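Local coordinates for MdcE (Pseudomonas aeruginosa, PDB 5VIP), which is probably the gamma subunit of biotin-independent malonate decarboxylase, with likely carboxyltransferase activity, at residues A27-L32 and S45-D50; N69-A74 and V79-G84; Q167-I172 and A252-G257; P228-E233 and T237-R242. One frame throughout, in Å; residues are numbered along the deposited sequence.

Contact 1 of 4, residues A27-L32 and S45-D50; sequences AWFQAL and SLRVAD
Phe29 carries the contact from the helix side, and Arg47 and Ala49 receive it on the strand. One turn of helix 24-33 lies against strand 46-53. The two short axes run nearly parallel, 15° apart, with a closest approach of 9.9 Å. Phe29 holds CG anti to its own N (chi1 178°), which sends the ring out to the strand. Arg47 CB sits over the middle of one ring face, 3.4 Å from the ring centroid and 8° off the normal. This is a CH-pi contact. At the rim, Phe29 CE1 is 3.5 Å from Arg47 O. Phe29 CZ also meets Ala49 CB at 3.7 Å, an oblique apolar touch. The Arg47 chain bends at chi2 and leads its guanidinium away from the helix. There NE bonds to Leu36 O and NH1 to Ala44 O. Of the Arg47 side chain it is CB and CG that meet the ring. Beyond Phe29, Leu32 packs on Leu240 of helix 237-254 and on Phe60. Phe29 also touches Phe60 and Ala62 of strand 56-63. The helix thus packs across strands 46-53 and 56-63, at one end of the sheet's strand order within this chain.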
loop_
_atom_site.group_PDB
_atom_site.type_symbol
_atom_site.label_atom_id
_atom_site.label_comp_id
_atom_site.label_asym_id
_atom_site.label_seq_id
_atom_site.Cartn_x
_atom_site.Cartn_y
_atom_site.Cartn_z
ATOM N N ALA A 27 -10.063 -3.824 -22.471
ATOM C CA ALA A 27 -10.097 -4.898 -23.464
ATOM C C ALA A 27 -10.174 -6.265 -22.801
ATOM O O ALA A 27 -10.988 -7.104 -23.176
ATOM C CB ALA A 27 -8.883 -4.818 -24.359
ATOM N N TRP A 28 -9.337 -6.488 -21.794
ATOM C CA TRP A 28 -9.332 -7.787 -21.129
ATOM C C TRP A 28 -10.512 -7.980 -20.198
ATOM O O TRP A 28 -10.983 -9.108 -20.025
ATOM C CB TRP A 28 -8.028 -7.985 -20.371
ATOM C CG TRP A 28 -6.935 -8.438 -21.281
ATOM C CD1 TRP A 28 -6.104 -7.650 -22.020
ATOM C CD2 TRP A 28 -6.571 -9.791 -21.570
ATOM N NE1 TRP A 28 -5.232 -8.432 -22.747
ATOM C CE2 TRP A 28 -5.500 -9.751 -22.485
ATOM C CE3 TRP A 28 -7.044 -11.036 -21.137
ATOM C CZ2 TRP A 28 -4.893 -10.906 -22.979
ATOM C CZ3 TRP A 28 -6.441 -12.186 -21.634
ATOM C CH2 TRP A 28 -5.377 -12.109 -22.542
ATOM N N PHE A 29 -10.990 -6.896 -19.593
ATOM C CA PHE A 29 -12.190 -6.997 -18.773
ATOM C C PHE A 29 -13.363 -7.485 -19.614
ATOM O O PHE A 29 -14.085 -8.404 -19.222
ATOM C CB PHE A 29 -12.538 -5.657 -18.128
ATOM C CG PHE A 29 -13.795 -5.696 -17.302
ATOM C CD1 PHE A 29 -13.756 -6.098 -15.964
ATOM C CD2 PHE A 29 -15.018 -5.334 -17.858
ATOM C CE1 PHE A 29 -14.922 -6.136 -15.196
ATOM C CE2 PHE A 29 -16.179 -5.369 -17.101
ATOM C CZ PHE A 29 -16.131 -5.774 -15.767
ATOM N N GLN A 30 -13.544 -6.851 -20.765
ATOM C CA GLN A 30 -14.662 -7.179 -21.644
ATOM C C GLN A 30 -14.560 -8.638 -22.085
ATOM O O GLN A 30 -15.543 -9.383 -22.009
ATOM C CB GLN A 30 -14.688 -6.259 -22.861
ATOM C CG GLN A 30 -15.980 -6.347 -23.659
ATOM C CD GLN A 30 -15.826 -5.875 -25.093
ATOM O OE1 GLN A 30 -14.731 -5.914 -25.662
ATOM N NE2 GLN A 30 -16.923 -5.410 -25.683
ATOM N N ALA A 31 -13.363 -9.042 -22.517
ATOM C CA ALA A 31 -13.116 -10.408 -22.969
ATOM C C ALA A 31 -13.402 -11.443 -21.890
ATOM O O ALA A 31 -13.992 -12.491 -22.162
ATOM C CB ALA A 31 -11.691 -10.537 -23.455
ATOM N N LEU A 32 -12.989 -11.155 -20.664
ATOM C CA LEU A 32 -13.103 -12.139 -19.596
ATOM C C LEU A 32 -14.468 -12.112 -18.901
ATOM O O LEU A 32 -14.977 -13.151 -18.498
ATOM C CB LEU A 32 -11.987 -11.930 -18.563
ATOM C CG LEU A 32 -10.568 -12.328 -18.977
ATOM C CD1 LEU A 32 -9.523 -11.550 -18.168
ATOM C CD2 LEU A 32 -10.379 -13.830 -18.796
ATOM N N SER A 45 -14.784 4.985 -14.167
ATOM C CA SER A 45 -13.407 4.513 -14.255
ATOM C C SER A 45 -13.241 3.130 -13.626
ATOM O O SER A 45 -12.130 2.624 -13.513
ATOM C CB SER A 45 -12.478 5.509 -13.573
ATOM O OG SER A 45 -12.995 5.841 -12.295
ATOM N N LEU A 46 -14.351 2.536 -13.202
ATOM C CA LEU A 46 -14.362 1.205 -12.606
ATOM C C LEU A 46 -15.225 0.234 -13.397
ATOM O O LEU A 46 -16.372 0.542 -13.715
ATOM C CB LEU A 46 -14.894 1.266 -11.176
ATOM C CG LEU A 46 -13.892 0.899 -10.103
ATOM C CD1 LEU A 46 -12.796 1.934 -10.146
ATOM C CD2 LEU A 46 -14.572 0.842 -8.744
ATOM N N ARG A 47 -14.680 -0.936 -13.705
ATOM C CA ARG A 47 -15.484 -2.022 -14.243
ATOM C C ARG A 47 -15.538 -3.159 -13.235
ATOM O O ARG A 47 -14.495 -3.669 -12.807
ATOM C CB ARG A 47 -14.920 -2.527 -15.569
ATOM C CG ARG A 47 -14.894 -1.494 -16.664
ATOM C CD ARG A 47 -16.295 -1.086 -17.089
ATOM N NE ARG A 47 -16.237 -0.169 -18.225
ATOM C CZ ARG A 47 -16.123 1.148 -18.106
ATOM N NH1 ARG A 47 -16.061 1.692 -16.897
ATOM N NH2 ARG A 47 -16.067 1.919 -19.187
ATOM N N VAL A 48 -16.757 -3.557 -12.876
ATOM C CA VAL A 48 -16.995 -4.639 -11.925
ATOM C C VAL A 48 -18.073 -5.564 -12.483
ATOM O O VAL A 48 -19.101 -5.095 -12.969
ATOM C CB VAL A 48 -17.451 -4.103 -10.538
ATOM C CG1 VAL A 48 -17.660 -5.248 -9.554
ATOM C CG2 VAL A 48 -16.453 -3.087 -9.985
ATOM N N ALA A 49 -17.841 -6.870 -12.412
ATOM C CA ALA A 49 -18.811 -7.847 -12.902
ATOM C C ALA A 49 -18.663 -9.162 -12.155
ATOM O O ALA A 49 -17.549 -9.613 -11.899
ATOM C CB ALA A 49 -18.636 -8.069 -14.396
ATOM N N ASP A 50 -19.786 -9.772 -11.797
ATOM C CA ASP A 50 -19.771 -11.104 -11.207
ATOM C C ASP A 50 -19.926 -12.157 -12.302
ATOM O O ASP A 50 -20.617 -11.932 -13.290
ATOM C CB ASP A 50 -20.878 -11.240 -10.161
ATOM C CG ASP A 50 -20.617 -10.392 -8.921
ATOM O OD1 ASP A 50 -19.502 -10.480 -8.363
ATOM O OD2 ASP A 50 -21.522 -9.636 -8.504
#

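Contact 2 of 4, residues N69-A74 and V79-G84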
loop_
_atom_site.group_PDB
_atom_site.type_symbol
_atom_site.label_atom_id
_atom_site.label_comp_id
_atom_site.label_asym_id
_atom_site.label_seq_id
_atom_site.Cartn_x
_atom_site.Cartn_y
_atom_site.Cartn_z
ATOM N N ASN A 69 -13.990 11.852 -16.112
ATOM C CA ASN A 69 -13.817 11.783 -14.662
ATOM C C ASN A 69 -14.049 13.150 -14.029
ATOM O O ASN A 69 -13.494 14.144 -14.490
ATOM C CB ASN A 69 -12.416 11.270 -14.310
ATOM C CG ASN A 69 -12.338 10.705 -12.904
ATOM O OD1 ASN A 69 -12.671 11.380 -11.931
ATOM N ND2 ASN A 69 -11.915 9.448 -12.794
ATOM N N PRO A 70 -14.894 13.204 -12.989
ATOM C CA PRO A 70 -15.134 14.437 -12.228
ATOM C C PRO A 70 -13.828 15.094 -11.778
ATOM O O PRO A 70 -13.787 16.311 -11.617
ATOM C CB PRO A 70 -15.957 13.957 -11.026
ATOM C CG PRO A 70 -16.668 12.745 -11.535
ATOM C CD PRO A 70 -15.731 12.085 -12.512
ATOM N N PHE A 71 -12.777 14.294 -11.596
ATOM C CA PHE A 71 -11.461 14.811 -11.240
ATOM C C PHE A 71 -10.542 14.874 -12.454
ATOM O O PHE A 71 -10.152 13.839 -13.003
ATOM C CB PHE A 71 -10.846 13.958 -10.124
ATOM C CG PHE A 71 -11.529 14.151 -8.806
ATOM C CD1 PHE A 71 -11.168 15.200 -7.980
ATOM C CD2 PHE A 71 -12.571 13.322 -8.416
ATOM C CE1 PHE A 71 -11.802 15.405 -6.768
ATOM C CE2 PHE A 71 -13.219 13.529 -7.205
ATOM C CZ PHE A 71 -12.829 14.573 -6.381
ATOM N N PRO A 72 -10.188 16.096 -12.874
ATOM C CA PRO A 72 -9.428 16.310 -14.113
ATOM C C PRO A 72 -8.104 15.558 -14.107
ATOM O O PRO A 72 -7.666 15.086 -15.152
ATOM C CB PRO A 72 -9.197 17.826 -14.137
ATOM C CG PRO A 72 -10.215 18.392 -13.218
ATOM C CD PRO A 72 -10.459 17.358 -12.168
ATOM N N ARG A 73 -7.492 15.417 -12.935
ATOM C CA ARG A 73 -6.204 14.739 -12.846
ATOM C C ARG A 73 -6.330 13.208 -12.949
ATOM O O ARG A 73 -5.328 12.479 -12.936
ATOM C CB ARG A 73 -5.493 15.139 -11.548
ATOM C CG ARG A 73 -5.033 16.606 -11.521
ATOM C CD ARG A 73 -4.138 16.959 -12.721
ATOM N NE ARG A 73 -3.118 15.940 -12.976
ATOM C CZ ARG A 73 -2.305 15.921 -14.031
ATOM N NH1 ARG A 73 -2.375 16.873 -14.958
ATOM N NH2 ARG A 73 -1.422 14.937 -14.166
ATOM N N ALA A 74 -7.558 12.718 -13.075
ATOM C CA ALA A 74 -7.773 11.278 -13.173
ATOM C C ALA A 74 -8.527 10.899 -14.447
ATOM O O ALA A 74 -9.442 10.079 -14.406
ATOM C CB ALA A 74 -8.526 10.776 -11.948
ATOM N N VAL A 79 -5.369 5.835 -10.851
ATOM C CA VAL A 79 -6.141 5.536 -9.650
ATOM C C VAL A 79 -6.182 6.800 -8.798
ATOM O O VAL A 79 -5.205 7.151 -8.144
ATOM C CB VAL A 79 -5.552 4.356 -8.868
ATOM C CG1 VAL A 79 -6.282 4.177 -7.543
ATOM C CG2 VAL A 79 -5.662 3.085 -9.702
ATOM N N GLY A 80 -7.308 7.501 -8.853
ATOM C CA GLY A 80 -7.504 8.715 -8.083
ATOM C C GLY A 80 -8.485 8.487 -6.944
ATOM O O GLY A 80 -8.652 7.361 -6.478
ATOM N N LEU A 81 -9.135 9.556 -6.501
ATOM C CA LEU A 81 -10.001 9.510 -5.323
ATOM C C LEU A 81 -11.195 8.579 -5.496
ATOM O O LEU A 81 -11.521 7.789 -4.602
ATOM C CB LEU A 81 -10.492 10.920 -4.987
ATOM C CG LEU A 81 -9.389 11.855 -4.493
ATOM C CD1 LEU A 81 -9.764 13.297 -4.751
ATOM C CD2 LEU A 81 -9.149 11.625 -2.996
ATOM N N LEU A 82 -11.862 8.678 -6.642
ATOM C CA LEU A 82 -13.071 7.901 -6.855
ATOM C C LEU A 82 -12.728 6.441 -7.080
ATOM O O LEU A 82 -13.490 5.553 -6.711
ATOM C CB LEU A 82 -13.867 8.449 -8.041
ATOM C CG LEU A 82 -14.339 9.890 -7.832
ATOM C CD1 LEU A 82 -15.021 10.421 -9.082
ATOM C CD2 LEU A 82 -15.280 9.961 -6.633
ATOM N N GLU A 83 -11.567 6.200 -7.675
ATOM C CA GLU A 83 -11.152 4.846 -7.999
ATOM C C GLU A 83 -10.750 4.099 -6.739
ATOM O O GLU A 83 -11.132 2.951 -6.555
ATOM C CB GLU A 83 -10.000 4.851 -9.009
ATOM C CG GLU A 83 -10.389 5.416 -10.380
ATOM C CD GLU A 83 -10.712 6.908 -10.335
ATOM O OE1 GLU A 83 -9.933 7.668 -9.710
ATOM O OE2 GLU A 83 -11.751 7.315 -10.914
ATOM N N GLY A 84 -9.980 4.766 -5.879
ATOM C CA GLY A 84 -9.612 4.212 -4.589
ATOM C C GLY A 84 -10.825 3.884 -3.738
ATOM O O GLY A 84 -10.995 2.748 -3.293
HETATM O O HOH W 1 -10.880 10.205 -9.260
#
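Asn69 and Glu83 join an Asx turn in the loop before helix 81-97 to the first turn of that helix. In the Asx turn, Asn69 OD1 accepts from Phe71 N at 2.9 Å. Gly80 holds the N-cap position of the helix.

The polar contacts centre on the Glu83 carboxylate. Asn69 ND2 donates to Glu83 OE2 at 2.8 Å. The acceptor lies in the amide plane, but the donor stands above the carboxylate plane, 39° out of it. Ser45 OG is a probable second partner of OE2, unusually close and so less certain. Glu83 bends at chi2 (67°), which folds its carboxylate back toward the helix start. There OE1 takes the N-H of Gly80 at 2.8 Å on its anti lone pair. Glu83, three residues on, thus caps the N-cap N-H, the side-chain-to-backbone half of a capping box.

The apolar contacts centre on the Phe71 ring. Leu81 CD1 lies over one face, offset toward the rim, in a CH-pi contact 3.9 Å from the ring centroid. Leu82 CD1 comes to the ring edge instead, near its plane. The same methyl also meets Pro70 CG at 3.8 Å. Apolar side chains of another protein chain pack on Phe71, Leu81 and Leu82.

A water completes the junction. It donates to Glu83 OE1 at 2.7 Å, accepts from Leu82 N and makes a weak bond to Asn69 OD1.

Contact 3 of 4, residues Q167-I172 and A252-G257; sequences QANRLI and ADILGG
Arg170 bends at chi2 (-76°), which lays its guanidinium beside the end of helix 237-254. Asp253 places its CG anti to its own N (chi1 -172°), and this swings the carboxylate across to meet it. The two side chains cross at about a right angle, with their flat groups turned 76° apart.

The salt bridge is side-on and uses one oxygen. Arg170 NE reaches Asp253 OD2 at 2.8 Å, and Arg170 NH2 reaches the same Asp253 OD2 at 2.8 Å. That oxygen lies in the guanidinium plane. Seen from the carboxylate, NE comes in nearly along the C-O bond, while NH2 stands above the plane.

Ile254 packs under the arginine. Its CG1 lies 3.7 Å above the centre of one guanidinium face. The same carbon meets Arg170 CG at 3.5 Å. Ile254 CD1 reaches Asn169 CB at 3.7 Å, and its CG2 lies near the Asn169 amide. Asn169 OD1 is bonded to Leu148 N, at the start of neighbouring strand 148-152.

Trp224 makes a cation-pi contact with Arg170 and also touches Asp253. The contact thus ties the start of strand 170-174 to the last turn of helix 237-254. Two N-H groups converging on OD2 probably favour the ionised form of Asp253, which is exposed to solvent. Ile254 and Trp224 probably limit how the guanidinium can move.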
loop_
_atom_site.group_PDB
_atom_site.type_symbol
_atom_site.label_atom_id
_atom_site.label_comp_id
_atom_site.label_asym_id
_atom_site.label_seq_id
_atom_site.Cartn_x
_atom_site.Cartn_y
_atom_site.Cartn_z
ATOM N N GLN A 167 -2.265 -6.755 -3.277
ATOM C CA GLN A 167 -2.644 -7.572 -2.126
ATOM C C GLN A 167 -3.026 -9.008 -2.508
ATOM O O GLN A 167 -3.500 -9.765 -1.669
ATOM C CB GLN A 167 -3.803 -6.923 -1.366
ATOM C CG GLN A 167 -3.388 -5.734 -0.515
ATOM C CD GLN A 167 -2.305 -6.098 0.504
ATOM O OE1 GLN A 167 -2.467 -7.028 1.287
ATOM N NE2 GLN A 167 -1.196 -5.362 0.487
ATOM N N ALA A 168 -2.818 -9.384 -3.765
ATOM C CA ALA A 168 -3.290 -10.685 -4.260
ATOM C C ALA A 168 -2.597 -11.888 -3.600
ATOM O O ALA A 168 -1.414 -11.826 -3.253
ATOM C CB ALA A 168 -3.107 -10.758 -5.787
ATOM N N ASN A 169 -3.347 -12.973 -3.423
ATOM C CA ASN A 169 -2.763 -14.282 -3.102
ATOM C C ASN A 169 -1.784 -14.754 -4.183
ATOM O O ASN A 169 -0.778 -15.385 -3.887
ATOM C CB ASN A 169 -3.842 -15.354 -2.948
ATOM C CG ASN A 169 -4.819 -15.063 -1.835
ATOM O OD1 ASN A 169 -5.851 -14.433 -2.053
ATOM N ND2 ASN A 169 -4.518 -15.554 -0.642
ATOM N N ARG A 170 -2.113 -14.483 -5.439
ATOM C CA ARG A 170 -1.282 -14.916 -6.566
ATOM C C ARG A 170 -1.248 -13.845 -7.637
ATOM O O ARG A 170 -2.279 -13.253 -7.959
ATOM C CB ARG A 170 -1.797 -16.221 -7.175
ATOM C CG ARG A 170 -1.931 -17.380 -6.210
ATOM C CD ARG A 170 -0.595 -18.016 -5.864
ATOM N NE ARG A 170 -0.842 -19.229 -5.096
ATOM C CZ ARG A 170 -1.161 -19.241 -3.804
ATOM N NH1 ARG A 170 -1.251 -18.104 -3.121
ATOM N NH2 ARG A 170 -1.396 -20.389 -3.192
ATOM N N LEU A 171 -0.054 -13.584 -8.166
ATOM C CA LEU A 171 0.123 -12.622 -9.242
ATOM C C LEU A 171 0.482 -13.340 -10.538
ATOM O O LEU A 171 1.433 -14.127 -10.583
ATOM C CB LEU A 171 1.213 -11.607 -8.899
ATOM C CG LEU A 171 0.917 -10.589 -7.790
ATOM C CD1 LEU A 171 2.153 -9.752 -7.544
ATOM C CD2 LEU A 171 -0.264 -9.700 -8.165
ATOM N N ILE A 172 -0.290 -13.065 -11.583
ATOM C CA ILE A 172 -0.021 -13.596 -12.921
ATOM C C ILE A 172 0.181 -12.439 -13.877
ATOM O O ILE A 172 -0.631 -11.517 -13.908
ATOM C CB ILE A 172 -1.179 -14.484 -13.425
ATOM C CG1 ILE A 172 -1.335 -15.709 -12.522
ATOM C CG2 ILE A 172 -0.980 -14.876 -14.908
ATOM C CD1 ILE A 172 -2.706 -16.384 -12.637
ATOM N N ALA A 252 -7.519 -22.788 -7.864
ATOM C CA ALA A 252 -7.350 -24.113 -7.278
ATOM C C ALA A 252 -6.168 -24.148 -6.321
ATOM O O ALA A 252 -6.245 -24.753 -5.251
ATOM C CB ALA A 252 -7.175 -25.168 -8.385
ATOM N N ASP A 253 -5.075 -23.492 -6.706
ATOM C CA ASP A 253 -3.854 -23.471 -5.898
ATOM C C ASP A 253 -4.027 -22.705 -4.577
ATOM O O ASP A 253 -3.408 -23.044 -3.567
ATOM C CB ASP A 253 -2.698 -22.867 -6.711
ATOM C CG ASP A 253 -1.368 -22.988 -6.003
ATOM O OD1 ASP A 253 -0.793 -24.097 -5.996
ATOM O OD2 ASP A 253 -0.895 -21.978 -5.445
ATOM N N ILE A 254 -4.875 -21.680 -4.590
ATOM C CA ILE A 254 -5.122 -20.860 -3.401
ATOM C C ILE A 254 -6.041 -21.550 -2.400
ATOM O O ILE A 254 -5.749 -21.598 -1.202
ATOM C CB ILE A 254 -5.756 -19.502 -3.784
ATOM C CG1 ILE A 254 -4.772 -18.663 -4.583
ATOM C CG2 ILE A 254 -6.241 -18.745 -2.538
ATOM C CD1 ILE A 254 -5.445 -17.590 -5.446
ATOM N N LEU A 255 -7.154 -22.083 -2.900
ATOM C CA LEU A 255 -8.235 -22.582 -2.047
ATOM C C LEU A 255 -7.769 -23.581 -0.981
ATOM O O LEU A 255 -7.055 -24.540 -1.275
ATOM C CB LEU A 255 -9.328 -23.211 -2.909
ATOM C CG LEU A 255 -10.207 -22.215 -3.664
ATOM C CD1 LEU A 255 -11.039 -22.926 -4.732
ATOM C CD2 LEU A 255 -11.101 -21.462 -2.691
ATOM N N GLY A 256 -8.166 -23.313 0.261
ATOM C CA GLY A 256 -7.861 -24.172 1.391
ATOM C C GLY A 256 -6.481 -23.948 1.975
ATOM O O GLY A 256 -6.172 -24.441 3.061
ATOM N N GLY A 257 -5.650 -23.200 1.252
ATOM C CA GLY A 257 -4.273 -22.972 1.650
ATOM C C GLY A 257 -4.091 -21.739 2.513
ATOM O O GLY A 257 -5.062 -21.075 2.884
#

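Contact 4 of 4, residues P228-E233 and T237-R242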
loop_
_atom_site.group_PDB
_atom_site.type_symbol
_atom_site.label_atom_id
_atom_site.label_comp_id
_atom_site.label_asym_id
_atom_site.label_seq_id
_atom_site.Cartn_x
_atom_site.Cartn_y
_atom_site.Cartn_z
ATOM N N PRO A 228 2.587 -16.074 -22.034
ATOM C CA PRO A 228 2.684 -15.408 -23.331
ATOM C C PRO A 228 1.319 -15.347 -24.007
ATOM O O PRO A 228 0.496 -16.231 -23.785
ATOM C CB PRO A 228 3.662 -16.297 -24.112
ATOM C CG PRO A 228 3.510 -17.653 -23.503
ATOM C CD PRO A 228 3.178 -17.424 -22.039
ATOM N N VAL A 229 1.079 -14.309 -24.805
ATOM C CA VAL A 229 -0.181 -14.170 -25.530
ATOM C C VAL A 229 0.088 -13.750 -26.988
ATOM O O VAL A 229 1.116 -13.131 -27.278
ATOM C CB VAL A 229 -1.130 -13.142 -24.841
ATOM C CG1 VAL A 229 -1.518 -13.625 -23.446
ATOM C CG2 VAL A 229 -0.470 -11.776 -24.746
ATOM N N GLU A 230 -0.833 -14.077 -27.895
ATOM C CA GLU A 230 -0.654 -13.736 -29.318
ATOM C C GLU A 230 -0.963 -12.277 -29.633
ATOM O O GLU A 230 -0.198 -11.606 -30.339
ATOM C CB GLU A 230 -1.525 -14.626 -30.220
ATOM C CG GLU A 230 -1.592 -16.080 -29.817
ATOM C CD GLU A 230 -2.686 -16.858 -30.565
ATOM O OE1 GLU A 230 -3.138 -16.388 -31.635
ATOM O OE2 GLU A 230 -3.084 -17.948 -30.083
ATOM N N THR A 231 -2.114 -11.807 -29.157
ATOM C CA THR A 231 -2.542 -10.436 -29.386
ATOM C C THR A 231 -2.926 -9.850 -28.035
ATOM O O THR A 231 -4.061 -9.987 -27.573
ATOM C CB THR A 231 -3.731 -10.333 -30.364
ATOM O OG1 THR A 231 -4.780 -11.201 -29.932
ATOM C CG2 THR A 231 -3.315 -10.730 -31.782
ATOM N N VAL A 232 -1.958 -9.210 -27.405
ATOM C CA VAL A 232 -2.113 -8.699 -26.054
ATOM C C VAL A 232 -3.159 -7.575 -25.966
ATOM O O VAL A 232 -3.829 -7.427 -24.943
ATOM C CB VAL A 232 -0.752 -8.203 -25.523
ATOM C CG1 VAL A 232 -0.234 -7.050 -26.368
ATOM C CG2 VAL A 232 -0.851 -7.808 -24.063
ATOM N N GLU A 233 -3.319 -6.803 -27.041
ATOM C CA GLU A 233 -4.218 -5.651 -27.022
ATOM C C GLU A 233 -5.687 -6.068 -27.050
ATOM O O GLU A 233 -6.529 -5.455 -26.399
ATOM C CB GLU A 233 -3.918 -4.714 -28.195
ATOM C CG GLU A 233 -2.456 -4.323 -28.347
ATOM C CD GLU A 233 -1.904 -3.537 -27.158
ATOM O OE1 GLU A 233 -2.680 -2.845 -26.456
ATOM O OE2 GLU A 233 -0.675 -3.600 -26.940
ATOM N N THR A 237 -9.102 -15.955 -29.154
ATOM C CA THR A 237 -9.884 -16.975 -28.465
ATOM C C THR A 237 -8.963 -17.898 -27.682
ATOM O O THR A 237 -9.270 -18.272 -26.552
ATOM C CB THR A 237 -10.730 -17.811 -29.455
ATOM O OG1 THR A 237 -11.532 -16.935 -30.250
ATOM C CG2 THR A 237 -11.645 -18.777 -28.703
ATOM N N ALA A 238 -7.832 -18.252 -28.290
ATOM C CA ALA A 238 -6.847 -19.125 -27.653
ATOM C C ALA A 238 -6.215 -18.445 -26.436
ATOM O O ALA A 238 -5.918 -19.092 -25.432
ATOM C CB ALA A 238 -5.768 -19.527 -28.649
ATOM N N ASP A 239 -5.991 -17.142 -26.549
ATOM C CA ASP A 239 -5.463 -16.357 -25.438
ATOM C C ASP A 239 -6.419 -16.408 -24.248
ATOM O O ASP A 239 -6.015 -16.678 -23.105
ATOM C CB ASP A 239 -5.240 -14.911 -25.867
ATOM C CG ASP A 239 -4.003 -14.735 -26.721
ATOM O OD1 ASP A 239 -3.105 -15.603 -26.669
ATOM O OD2 ASP A 239 -3.916 -13.705 -27.422
ATOM N N LEU A 240 -7.694 -16.156 -24.534
ATOM C CA LEU A 240 -8.737 -16.147 -23.521
ATOM C C LEU A 240 -8.787 -17.505 -22.827
ATOM O O LEU A 240 -8.904 -17.589 -21.604
ATOM C CB LEU A 240 -10.086 -15.792 -24.158
ATOM C CG LEU A 240 -11.232 -15.286 -23.291
ATOM C CD1 LEU A 240 -10.764 -14.135 -22.403
ATOM C CD2 LEU A 240 -12.402 -14.837 -24.175
ATOM N N VAL A 241 -8.656 -18.567 -23.620
ATOM C CA VAL A 241 -8.629 -19.928 -23.098
ATOM C C VAL A 241 -7.408 -20.177 -22.210
ATOM O O VAL A 241 -7.519 -20.786 -21.147
ATOM C CB VAL A 241 -8.645 -20.966 -24.254
ATOM C CG1 VAL A 241 -8.367 -22.369 -23.731
ATOM C CG2 VAL A 241 -9.975 -20.910 -24.985
ATOM N N ARG A 242 -6.241 -19.716 -22.649
ATOM C CA ARG A 242 -5.030 -19.910 -21.863
ATOM C C ARG A 242 -5.114 -19.132 -20.546
ATOM O O ARG A 242 -4.743 -19.649 -19.493
ATOM C CB ARG A 242 -3.779 -19.497 -22.656
ATOM C CG ARG A 242 -3.413 -20.470 -23.798
ATOM C CD ARG A 242 -2.083 -20.114 -24.481
ATOM N NE ARG A 242 -2.247 -19.060 -25.478
ATOM C CZ ARG A 242 -2.505 -19.281 -26.764
ATOM N NH1 ARG A 242 -2.615 -20.522 -27.219
ATOM N NH2 ARG A 242 -2.652 -18.258 -27.602
#
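The loop between strand 225-227 and helix 237-254 folds back on the first turns of that helix, and Asp239 grips it by its backbone. Asp239 OD1 accepts from Glu230 N at 3.0 Å, and Asp239 OD2 accepts from Thr231 N at 3.1 Å. Each oxygen uses its syn lone pair. Both bonds are close to straight, with N-H...O angles of 168° for Glu230 and 178° for Thr231. One carboxylate therefore holds two successive peptide N-H groups, and Glu230 N adds a weak bond to OD2. A chi1 of -76° turns the Asp239 carboxylate toward the loop. Val229 lies against it, with CB 3.6 Å from Asp239 OD1.

Arg242 sits one turn further along the helix. Its chain bends at chi3 and brings NH2 between two acids. Arg242 NH2 forms a salt bridge with Glu230 OE2, modelled at 2.5 Å, though its exact length is less certain. It comes from the anti side of that carboxylate, close to its plane. The same NH2 donates to Asp239 OD1 at 2.9 Å, from above the Asp239 carboxylate plane. The two acids stand near each other, and the shared arginine probably offsets their repulsion.

Beyond this site, Thr231 OG1 bonds to Val234 O, and Val229 packs on Leu174 of strand 170-174. Asp239 is buried beneath the exposed Glu230 and Arg242, and crystal packing may affect that outer part. Together the three form a salt-bridge network, here built on a strand-to-helix connection in which a helix carboxylate binds loop peptides.

In the fold
Contacts 1 and 3 have a segment on the mixed sheet, at strands 46-53 and 170-174, with centres about 20 Å apart. Contacts 2 and 4 lie at the starts of helices 81-97 and 237-254. Along the chain, contact 1 closes before contact 2 opens, and contacts 3 and 4 follow. Contact 4 lies wholly within the span between the two segments of contact 3. These two share helix 237-254, near its opposite ends. Their centres are about 22 Å apart. Contact 1 touches both contact 2, through Ser45 and Leu46 on Glu83, and contact 4, through Trp28 and Val232. Contact 2 is within reach of the other chain, whereas no other protein chain of the assembly touches contacts 1 and 4.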